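Local coordinates for protein putative nucleotide-diphospho-sugar transferase (Desulfovibrio desulfuricans subsp. desulfuricans, PDB 3CGX) that is a putative glycosyltransferase that probably transfers a sugar from a nucleotide-diphospho-sugar donor, at residues N190-V195 / N199-T204; T21-V26 / D30-L35. All blocks are in the same frame, centred on the assembly; numbering follows the deposited sequence.

Contact 1. Residues N190-V195 / N199-T204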
# COMPACT_ATOMS: atom_id res chain seq x y z
N ASN A 190 -6.62 -5.16 -7.22
CA ASN A 190 -5.55 -4.89 -8.24
C ASN A 190 -4.69 -3.69 -7.94
O ASN A 190 -5.18 -2.58 -7.74
CB ASN A 190 -6.14 -4.70 -9.66
CG ASN A 190 -5.07 -4.90 -10.81
OD1 ASN A 190 -4.21 -5.82 -10.77
ND2 ASN A 190 -5.18 -4.08 -11.85
N ASP A 191 -3.39 -3.94 -7.92
CA ASP A 191 -2.36 -2.90 -7.87
C ASP A 191 -2.36 -2.26 -9.25
O ASP A 191 -2.50 -2.96 -10.26
CB ASP A 191 -0.95 -3.46 -7.59
CG ASP A 191 -0.76 -4.04 -6.14
OD1 ASP A 191 -0.82 -3.29 -5.15
OD2 ASP A 191 -0.50 -5.25 -6.01
N VAL A 192 -2.18 -0.95 -9.30
CA VAL A 192 -2.15 -0.25 -10.57
C VAL A 192 -0.68 -0.03 -10.97
O VAL A 192 0.01 0.83 -10.41
CB VAL A 192 -2.99 1.06 -10.55
CG1 VAL A 192 -2.91 1.77 -11.93
CG2 VAL A 192 -4.47 0.77 -10.15
N ASP A 193 -0.22 -0.86 -11.90
CA ASP A 193 1.18 -0.89 -12.38
C ASP A 193 1.29 -0.44 -13.85
O ASP A 193 2.15 0.33 -14.19
CB ASP A 193 1.72 -2.32 -12.25
CG ASP A 193 3.19 -2.49 -12.77
OD1 ASP A 193 4.03 -1.58 -12.51
OD2 ASP A 193 3.50 -3.57 -13.39
N THR A 194 0.44 -0.98 -14.71
CA THR A 194 0.55 -0.78 -16.15
C THR A 194 -0.56 0.12 -16.67
O THR A 194 -1.52 0.40 -15.97
CB THR A 194 0.47 -2.11 -16.92
OG1 THR A 194 -0.88 -2.59 -16.86
CG2 THR A 194 1.48 -3.20 -16.38
N VAL A 195 -0.45 0.53 -17.94
CA VAL A 195 -1.48 1.36 -18.53
C VAL A 195 -2.81 0.57 -18.59
O VAL A 195 -3.91 1.14 -18.51
CB VAL A 195 -1.08 1.91 -19.93
CG1 VAL A 195 -1.02 0.79 -21.04
CG2 VAL A 195 -2.06 3.07 -20.32
N ASN A 199 -6.32 1.81 -17.14
CA ASN A 199 -7.55 1.79 -17.93
C ASN A 199 -8.72 1.15 -17.16
O ASN A 199 -9.86 1.67 -17.15
CB ASN A 199 -7.32 1.09 -19.25
CG ASN A 199 -8.55 1.02 -20.11
OD1 ASN A 199 -9.32 0.07 -19.99
ND2 ASN A 199 -8.68 1.96 -21.08
N VAL A 200 -8.45 0.03 -16.50
CA VAL A 200 -9.48 -0.67 -15.70
C VAL A 200 -9.86 0.16 -14.49
O VAL A 200 -11.07 0.30 -14.19
CB VAL A 200 -9.00 -2.07 -15.23
CG1 VAL A 200 -10.03 -2.69 -14.25
CG2 VAL A 200 -8.69 -2.97 -16.44
N LEU A 201 -8.86 0.76 -13.84
CA LEU A 201 -9.11 1.63 -12.67
C LEU A 201 -10.11 2.71 -13.07
O LEU A 201 -11.10 2.99 -12.36
CB LEU A 201 -7.84 2.31 -12.13
CG LEU A 201 -7.91 3.32 -10.97
CD1 LEU A 201 -8.30 2.65 -9.61
CD2 LEU A 201 -6.57 4.10 -10.79
N TYR A 202 -9.85 3.30 -14.23
CA TYR A 202 -10.66 4.41 -14.78
C TYR A 202 -12.06 3.97 -15.14
O TYR A 202 -13.05 4.58 -14.73
CB TYR A 202 -9.97 5.01 -16.03
CG TYR A 202 -10.67 6.22 -16.67
CD1 TYR A 202 -11.13 7.29 -15.88
CD2 TYR A 202 -10.83 6.31 -18.04
CE1 TYR A 202 -11.74 8.40 -16.46
CE2 TYR A 202 -11.44 7.42 -18.63
CZ TYR A 202 -11.89 8.44 -17.82
OH TYR A 202 -12.46 9.52 -18.40
N ARG A 203 -12.17 2.87 -15.87
CA ARG A 203 -13.45 2.52 -16.43
C ARG A 203 -14.41 1.86 -15.43
O ARG A 203 -15.62 1.93 -15.61
CB ARG A 203 -13.27 1.66 -17.63
CG ARG A 203 -12.66 2.48 -18.80
CD ARG A 203 -12.08 1.60 -19.82
NE ARG A 203 -13.11 0.93 -20.55
CZ ARG A 203 -12.94 -0.24 -21.17
NH1 ARG A 203 -11.76 -0.88 -21.13
NH2 ARG A 203 -13.93 -0.76 -21.84
N THR A 204 -13.88 1.24 -14.40
CA THR A 204 -14.71 0.56 -13.39
C THR A 204 -15.06 1.45 -12.20
O THR A 204 -15.86 1.06 -11.35
CB THR A 204 -14.01 -0.72 -12.90
OG1 THR A 204 -12.81 -0.38 -12.18
CG2 THR A 204 -13.71 -1.68 -14.09

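Contact 2. Residues T21-V26 / D30-L35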
# COMPACT_ATOMS: atom_id res chain seq x y z
N THR A 21 7.60 3.31 -13.66
CA THR A 21 8.28 3.40 -14.94
C THR A 21 7.63 2.57 -16.06
O THR A 21 7.69 2.95 -17.23
CB THR A 21 9.78 3.04 -14.80
OG1 THR A 21 9.89 1.72 -14.27
CG2 THR A 21 10.49 4.11 -13.93
N ARG A 22 7.02 1.47 -15.71
CA ARG A 22 6.30 0.68 -16.71
C ARG A 22 5.06 1.45 -17.28
O ARG A 22 4.79 1.44 -18.51
CB ARG A 22 5.85 -0.64 -16.09
CG ARG A 22 4.93 -1.40 -16.96
CD ARG A 22 5.64 -2.27 -17.89
NE ARG A 22 4.75 -3.12 -18.67
CZ ARG A 22 4.24 -4.27 -18.24
NH1 ARG A 22 4.49 -4.72 -17.00
NH2 ARG A 22 3.45 -4.96 -19.03
N LEU A 23 4.32 2.12 -16.40
CA LEU A 23 3.24 3.02 -16.81
C LEU A 23 3.84 4.19 -17.63
O LEU A 23 3.33 4.56 -18.68
CB LEU A 23 2.45 3.48 -15.57
CG LEU A 23 1.41 4.55 -15.74
CD1 LEU A 23 0.28 4.06 -16.70
CD2 LEU A 23 0.83 4.92 -14.42
N GLY A 24 4.98 4.72 -17.17
CA GLY A 24 5.69 5.80 -17.88
C GLY A 24 6.11 5.52 -19.31
O GLY A 24 6.23 6.44 -20.11
N GLU A 25 6.37 4.26 -19.62
CA GLU A 25 6.76 3.83 -21.00
C GLU A 25 5.68 4.19 -22.00
O GLU A 25 5.95 4.48 -23.17
CB GLU A 25 7.02 2.30 -21.04
CG GLU A 25 8.42 1.96 -20.54
CD GLU A 25 8.70 0.48 -20.41
OE1 GLU A 25 8.25 -0.15 -19.43
OE2 GLU A 25 9.44 -0.04 -21.25
N VAL A 26 4.46 4.27 -21.49
CA VAL A 26 3.28 4.59 -22.32
C VAL A 26 2.82 6.03 -22.17
O VAL A 26 2.68 6.73 -23.16
CB VAL A 26 2.08 3.63 -22.03
CG1 VAL A 26 0.81 4.10 -22.69
CG2 VAL A 26 2.43 2.21 -22.49
N ASP A 30 6.80 11.74 -16.46
CA ASP A 30 6.25 12.82 -15.62
C ASP A 30 4.80 12.53 -15.21
O ASP A 30 4.42 12.72 -14.05
CB ASP A 30 6.30 14.20 -16.29
CG ASP A 30 7.72 14.76 -16.40
OD1 ASP A 30 8.66 14.22 -15.80
OD2 ASP A 30 7.91 15.76 -17.13
N LYS A 31 3.99 12.12 -16.18
CA LYS A 31 2.58 11.83 -15.93
C LYS A 31 2.40 10.60 -15.02
O LYS A 31 1.48 10.60 -14.19
CB LYS A 31 1.82 11.62 -17.25
CG LYS A 31 0.30 11.52 -17.12
CD LYS A 31 -0.38 11.76 -18.41
CE LYS A 31 -0.33 13.23 -18.75
NZ LYS A 31 -0.87 13.45 -20.07
N ALA A 32 3.24 9.57 -15.22
CA ALA A 32 3.18 8.34 -14.40
C ALA A 32 3.46 8.72 -12.95
O ALA A 32 2.76 8.27 -12.03
CB ALA A 32 4.18 7.28 -14.86
N ALA A 33 4.45 9.59 -12.75
CA ALA A 33 4.79 10.06 -11.39
C ALA A 33 3.71 10.98 -10.78
O ALA A 33 3.42 10.88 -9.57
CB ALA A 33 6.18 10.72 -11.35
N MSE A 34 3.04 11.79 -11.60
CA MSE A 34 1.98 12.67 -11.13
C MSE A 34 0.79 11.83 -10.69
O MSE A 34 0.17 12.09 -9.64
CB MSE A 34 1.55 13.68 -12.22
CG MSE A 34 0.45 14.56 -11.82
SE MSE A 34 1.00 15.82 -10.39
CE MSE A 34 2.85 16.20 -10.99
N LEU A 35 0.49 10.80 -11.48
CA LEU A 35 -0.60 9.87 -11.12
C LEU A 35 -0.33 9.21 -9.78
O LEU A 35 -1.21 9.17 -8.90
CB LEU A 35 -0.85 8.83 -12.21
CG LEU A 35 -1.57 9.33 -13.44
CD1 LEU A 35 -1.27 8.40 -14.64
CD2 LEU A 35 -3.14 9.47 -13.14

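Contact 1. Residues N190-V195 / N199-T204
Val192 meets Leu201 with CG2, the methyl anti to the carbonyl carbon, while Leu201 holds CG anti to its own backbone N (chi1 176°) and swings CD2 out to meet it. The two methyls touch at 4.0 Å, Val192 CG2 on Leu201 CD2, the side chains crossing at about a right angle. This is a helix start packed against its own lead-in loop: Thr194 takes the N-cap position of helix 195-204. Asn199 N donates to Val195 O over 2.9 Å, an i to i+4 bond of the first turn, with the N-H...O angle at 157°.

From the 190-195 loop, Asn190 ND2 and the backbone N of Asp193 and of Thr194 bind the carboxylate of Asp197, joining the loop to the first turn. Farther along, Asn199 works both ends of its amide: ND2 donates to Ile226 O and Asp230 OD1, near the C-terminus, while OD1 faces Arg203 one turn on. There Arg203 NH1 gives a nearly straight bond of 2.9 Å to Asn199 OD1, in the carbonyl plane on a lone pair, and the oxygen lies at the guanidinium edge.

Contact 2. Residues T21-V26 / D30-L35
Ala32 puts its single methyl against the backbone of Gly24, and this is where helix 21-27 and the start of helix 29-47 come together. Its CB lies 3.5 Å from Gly24 N, and the CA atoms of Gly24 and Ala32 are 5.0 Å apart, the nearest such pair across the contact. With no side chain on Gly24 and a single methyl on Ala32, the 21-26 and 30-35 axes approach to 8.1 Å. No hydrogen bond crosses between the segments; the join is made by apolar contact.

Leu23 supplies the larger side chain next to this close point. Its CG is anti to the backbone N (chi1 172°), which lays the isobutyl group alongside the Ala32 methyl, with Leu23 CG 4.0 Å from Ala32 CB. The branch CD2 then does two jobs, lying against Ala32 CB and reaching on to the next turn of the partner helix, where Leu23 CD2 meets Leu35 CD1 at 4.1 Å.

Leu35 takes the other common leucine shape. Here CG is anti to the carbonyl carbon and beside the backbone N (chi1 -75°), and CD1 is the branch that meets Leu23. The two leucine side chains cross at about a right angle, so they share one methyl-to-methyl touch rather than lying along each other. Both also rest on Leu198 of helix 195-204, while Leu218 and Leu219 of helix 214-221 pack on Leu35. The apolar cluster thus continues beyond the pair.

The N-to-C directions of the segments stand 132° apart, and just three residues separate them along the chain. With a glycine-alanine contact at the crossing, this is a pair of consecutive helices joined by a short turn and splayed from antiparallel, coming after strand 5-11, the first strand in the chain, in what is probably a GT-A-type fold.

Contact 2 closes before contact 1 opens along the chain, yet the two meet directly, with centres about 13 Å apart and on the same side of the chain's centre. Helix 21-27 is the shared wall: Leu23 CD1 reaches Val195 CA at 3.7 Å, and Val26 CG1 meets Val195 CG2 at 3.9 Å. Near them Asp193 O lies 3.4 Å from Leu23 CB. Thus the start of helix 195-204 is backed by the helix that packs on helix 29-47 in contact 2. Lys20, just ahead of contact 2, donates from NZ to Val192 O in contact 1. Val192 also pairs through its backbone with Asp112, just after strand 105-109, a region that in GT-A enzymes commonly lies near the nucleotide-sugar site.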